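Local coordinates for protein SmhA (Serratia marcescens, PDB 7A27) that is the A component of the tripartite alpha-pore-forming toxin Smh and probably helps the complete toxin to perforate target-cell membranes, at residues A[28-33]-A[357-362]; A[194-199]-A[237-242]. All coordinates share one frame; numbering follows the deposited sequence.

Overall arrangement
SmhA is an elongated, largely helical chain with a single two-stranded antiparallel sheet, 198-206 with 230-237, consistent with the soluble form of a ClyA-like pore-forming toxin. Contact 1 joins helix 14-37 to the residues that follow the C-terminal helix 325-358, so a helix near the N-terminus meets the tail that follows the last helix. Contact 2 lies between these segments in sequence, at the open end of the sheet, away from the connection between its strands: 194-199 leads into the first strand and 237-242 leaves the second. The centres of the two contacts are about 12 Å apart, and the contacts touch through Leu-362, whose O probably accepts a hydrogen bond from Gln-199 NE2. Bundle and sheet are thus tied together in the soluble protein.

Contact 1: residues A[28-33]-A[357-362]; sequences NQSYSN and AGNNIL
Asn-359 reaches back from the end of its helix to present its side-chain amide to Gln-29 and Ser-30. Its ND2 gives two weak hydrogen bonds, one to Gln-29 OE1 at 3.4 Å and one to Ser-30 OG, also at 3.4 Å. Gln-29 and Asn-359 pass alongside each other in opposite senses with their amide planes turned 80° apart, so the two groups do not stack. Gln-29 gets there on an extended chain, CG lying anti to the backbone N (chi1 -167°), which brings its CD to 3.5 Å from Asn-359 O. Its NE2 comes within 3.7 Å of Asn-360 CA and bonds to Tyr-356 O in the last turns of helix 325-358, the stronger hold on this amide, while OE1 has the weak bond from Asn-359.

One turn further along helix 14-37, Asn-33 meets the type I turn Gly-358 to Ile-361. Its ND2 donates weakly to Asn-360 O at 3.2 Å, while its CB packs 3.6 Å from Leu-362 CB. Leu-362 runs past Asn-33 in the reverse direction: with CG anti to its backbone N (chi1 -171°), it sends CD2 to 3.7 Å from Ser-30 O and CD1 beside Ser-30 CB. The buried contact sets three side-chain amides and a serine hydroxyl beside one aliphatic side chain, Leu-362. Asn-359 is a calcium-binding residue in a structure of this protein, although no ion is bound to this chain here.

Around the contact, Lys-69 of helix 48-96 touches both Asn-33 and Asn-360. Leu-362 packs on Ile-236 of strand 230-237 and on Leu-197 beside the sheet, which places the post-helical segment between helix 14-37 and the sheet.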
# COMPACT_ATOMS: atom_id res chain seq x y z
N ASN A 28 0.87 -2.40 -3.09
CA ASN A 28 2.14 -1.90 -3.67
C ASN A 28 3.26 -2.91 -3.35
O ASN A 28 4.24 -2.97 -4.10
CB ASN A 28 2.49 -0.50 -3.18
CG ASN A 28 3.34 0.27 -4.16
OD1 ASN A 28 3.37 -0.04 -5.36
ND2 ASN A 28 4.03 1.30 -3.68
N GLN A 29 3.10 -3.67 -2.28
CA GLN A 29 4.05 -4.74 -1.87
C GLN A 29 4.00 -5.81 -2.98
O GLN A 29 5.09 -6.26 -3.41
CB GLN A 29 3.64 -5.24 -0.48
CG GLN A 29 4.64 -6.11 0.24
CD GLN A 29 4.20 -6.47 1.65
OE1 GLN A 29 3.05 -6.30 2.04
NE2 GLN A 29 5.12 -6.99 2.45
N SER A 30 2.79 -6.15 -3.44
CA SER A 30 2.53 -7.18 -4.48
C SER A 30 3.01 -6.66 -5.84
O SER A 30 3.58 -7.45 -6.58
CB SER A 30 1.07 -7.60 -4.53
OG SER A 30 0.63 -8.15 -3.29
N TYR A 31 2.82 -5.38 -6.14
CA TYR A 31 3.29 -4.77 -7.42
C TYR A 31 4.82 -4.69 -7.42
O TYR A 31 5.39 -4.78 -8.50
CB TYR A 31 2.64 -3.41 -7.69
CG TYR A 31 1.18 -3.46 -8.04
CD1 TYR A 31 0.66 -4.48 -8.83
CD2 TYR A 31 0.33 -2.43 -7.69
CE1 TYR A 31 -0.69 -4.52 -9.16
CE2 TYR A 31 -1.02 -2.45 -8.02
CZ TYR A 31 -1.52 -3.50 -8.76
OH TYR A 31 -2.82 -3.52 -9.10
N SER A 32 5.45 -4.55 -6.26
CA SER A 32 6.94 -4.61 -6.14
C SER A 32 7.38 -6.04 -6.46
O SER A 32 8.34 -6.18 -7.23
CB SER A 32 7.43 -4.20 -4.79
OG SER A 32 7.01 -2.88 -4.53
N ASN A 33 6.71 -7.04 -5.89
CA ASN A 33 7.06 -8.46 -6.11
C ASN A 33 6.88 -8.80 -7.60
O ASN A 33 7.68 -9.62 -8.11
CB ASN A 33 6.22 -9.40 -5.24
CG ASN A 33 6.71 -9.46 -3.81
OD1 ASN A 33 7.93 -9.53 -3.56
ND2 ASN A 33 5.77 -9.49 -2.88
N ALA A 357 3.70 -9.12 6.86
CA ALA A 357 4.65 -10.24 6.99
C ALA A 357 4.33 -11.29 5.93
O ALA A 357 5.26 -11.65 5.18
CB ALA A 357 4.61 -10.84 8.38
N GLY A 358 3.07 -11.73 5.85
CA GLY A 358 2.59 -12.81 4.96
C GLY A 358 2.64 -12.43 3.50
O GLY A 358 3.06 -13.28 2.67
N ASN A 359 2.28 -11.19 3.20
CA ASN A 359 2.19 -10.64 1.82
C ASN A 359 3.58 -10.27 1.28
O ASN A 359 3.61 -9.61 0.22
CB ASN A 359 1.26 -9.44 1.75
CG ASN A 359 0.85 -9.06 0.34
OD1 ASN A 359 0.64 -9.93 -0.50
ND2 ASN A 359 0.75 -7.76 0.08
N ASN A 360 4.67 -10.70 1.94
CA ASN A 360 6.06 -10.40 1.48
C ASN A 360 6.41 -11.28 0.28
O ASN A 360 7.35 -10.92 -0.44
CB ASN A 360 7.12 -10.59 2.56
CG ASN A 360 8.47 -10.06 2.10
OD1 ASN A 360 8.59 -8.91 1.65
ND2 ASN A 360 9.50 -10.87 2.18
N ILE A 361 5.68 -12.38 0.09
CA ILE A 361 5.91 -13.35 -1.02
C ILE A 361 4.68 -13.35 -1.93
O ILE A 361 3.56 -13.28 -1.41
CB ILE A 361 6.29 -14.75 -0.48
CG1 ILE A 361 6.63 -15.72 -1.62
CG2 ILE A 361 5.20 -15.30 0.43
CD1 ILE A 361 7.76 -15.27 -2.56
N LEU A 362 4.89 -13.40 -3.25
CA LEU A 362 3.83 -13.42 -4.31
C LEU A 362 3.89 -14.79 -4.97
O LEU A 362 4.53 -14.98 -6.00
CB LEU A 362 4.12 -12.31 -5.32
CG LEU A 362 3.04 -12.03 -6.36
CD1 LEU A 362 1.79 -11.48 -5.69
CD2 LEU A 362 3.55 -11.06 -7.43

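Contact 2: residues A[194-199]-A[237-242]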
# COMPACT_ATOMS: atom_id res chain seq x y z
N VAL A 194 -7.18 -11.47 5.49
CA VAL A 194 -5.82 -12.08 5.48
C VAL A 194 -5.40 -12.17 4.01
O VAL A 194 -5.74 -13.13 3.36
CB VAL A 194 -5.80 -13.44 6.18
CG1 VAL A 194 -4.42 -14.08 6.18
CG2 VAL A 194 -6.34 -13.30 7.60
N VAL A 195 -4.70 -11.14 3.53
CA VAL A 195 -4.44 -10.89 2.09
C VAL A 195 -3.41 -11.87 1.53
O VAL A 195 -2.43 -12.19 2.20
CB VAL A 195 -3.99 -9.44 1.81
CG1 VAL A 195 -5.00 -8.45 2.36
CG2 VAL A 195 -2.59 -9.15 2.31
N GLN A 196 -3.62 -12.22 0.27
CA GLN A 196 -2.75 -13.04 -0.59
C GLN A 196 -3.14 -12.73 -2.04
O GLN A 196 -4.33 -12.76 -2.37
CB GLN A 196 -2.95 -14.51 -0.20
CG GLN A 196 -1.92 -15.48 -0.78
CD GLN A 196 -0.65 -15.67 0.01
OE1 GLN A 196 0.09 -14.73 0.33
NE2 GLN A 196 -0.36 -16.94 0.29
N LEU A 197 -2.15 -12.43 -2.88
CA LEU A 197 -2.28 -12.34 -4.36
C LEU A 197 -1.21 -13.25 -4.97
O LEU A 197 -0.16 -13.38 -4.36
CB LEU A 197 -2.10 -10.89 -4.80
CG LEU A 197 -3.28 -9.95 -4.56
CD1 LEU A 197 -3.02 -8.59 -5.17
CD2 LEU A 197 -4.57 -10.55 -5.10
N GLY A 198 -1.48 -13.88 -6.10
CA GLY A 198 -0.52 -14.79 -6.77
C GLY A 198 0.04 -14.16 -8.03
O GLY A 198 -0.14 -12.94 -8.20
N GLN A 199 0.68 -14.97 -8.87
CA GLN A 199 1.24 -14.54 -10.18
C GLN A 199 1.38 -15.76 -11.09
O GLN A 199 1.40 -16.90 -10.57
CB GLN A 199 2.60 -13.88 -10.00
CG GLN A 199 3.68 -14.75 -9.36
CD GLN A 199 5.05 -14.12 -9.50
OE1 GLN A 199 5.51 -13.82 -10.61
NE2 GLN A 199 5.71 -13.89 -8.38
N GLN A 237 -2.51 -12.63 -10.16
CA GLN A 237 -3.65 -13.57 -10.27
C GLN A 237 -4.29 -13.69 -8.89
O GLN A 237 -3.63 -13.41 -7.89
CB GLN A 237 -3.17 -14.93 -10.75
CG GLN A 237 -4.10 -15.54 -11.79
CD GLN A 237 -3.88 -15.02 -13.19
OE1 GLN A 237 -2.75 -14.84 -13.66
NE2 GLN A 237 -4.98 -15.00 -13.93
N ALA A 238 -5.57 -14.04 -8.84
CA ALA A 238 -6.26 -14.30 -7.56
C ALA A 238 -5.77 -15.66 -7.09
O ALA A 238 -5.38 -16.47 -7.97
CB ALA A 238 -7.75 -14.26 -7.75
N ILE A 239 -5.77 -15.92 -5.79
CA ILE A 239 -5.34 -17.23 -5.23
C ILE A 239 -6.34 -18.34 -5.61
O ILE A 239 -5.84 -19.41 -5.99
CB ILE A 239 -5.06 -17.12 -3.73
CG1 ILE A 239 -3.82 -16.26 -3.52
CG2 ILE A 239 -4.89 -18.48 -3.06
CD1 ILE A 239 -2.54 -16.83 -4.09
N SER A 240 -7.65 -18.11 -5.51
CA SER A 240 -8.70 -19.13 -5.80
C SER A 240 -9.61 -18.66 -6.94
O SER A 240 -10.41 -17.74 -6.73
CB SER A 240 -9.49 -19.51 -4.55
OG SER A 240 -9.82 -18.36 -3.79
N ALA A 241 -9.48 -19.32 -8.10
CA ALA A 241 -10.26 -19.05 -9.34
C ALA A 241 -11.76 -19.35 -9.13
O ALA A 241 -12.47 -19.37 -10.18
CB ALA A 241 -9.69 -19.85 -10.49
N GLY A 242 -12.23 -19.57 -7.89
CA GLY A 242 -13.66 -19.84 -7.62
C GLY A 242 -14.09 -19.70 -6.17
O GLY A 242 -15.20 -20.21 -5.89
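Gln-237 O receives the backbone N-H of Gly-198 at 2.8 Å, with an N-H...O angle of 158°. The return bond, from Gln-237 N to Gly-198 O, is 3.1 Å long; here the donor stands above the carbonyl plane, 70° out of it. Together they make Gly-198 and Gln-237 an antiparallel hydrogen-bonded pair at the open end of the two-stranded sheet, away from the connection between the strands.

Beyond this pair the contact becomes aliphatic. Ile-239 has CG1 anti to its carbonyl carbon (chi1 -68°), and that branch reaches Gln-196 and Gly-198 of 194-199. CG1 lies 3.4 Å from Gln-196 CG, and CD1 lies 3.7 Å from Gly-198 N. The methylene part of Gln-196 and the isoleucine cross at a slant. The CB of Leu-197 is directed away from 237-242, and its side chain packs against Ile-183 of helix 160-188 and Leu-27 of helix 14-37, while the polar end of Gln-237 is held by Ser-200 through OE1.

Chemically, then, the register is set by main-chain bonds that do not depend on side-chain identity, while the exposed Ile-239 and the Gln-196 methylenes add apolar contact beside them.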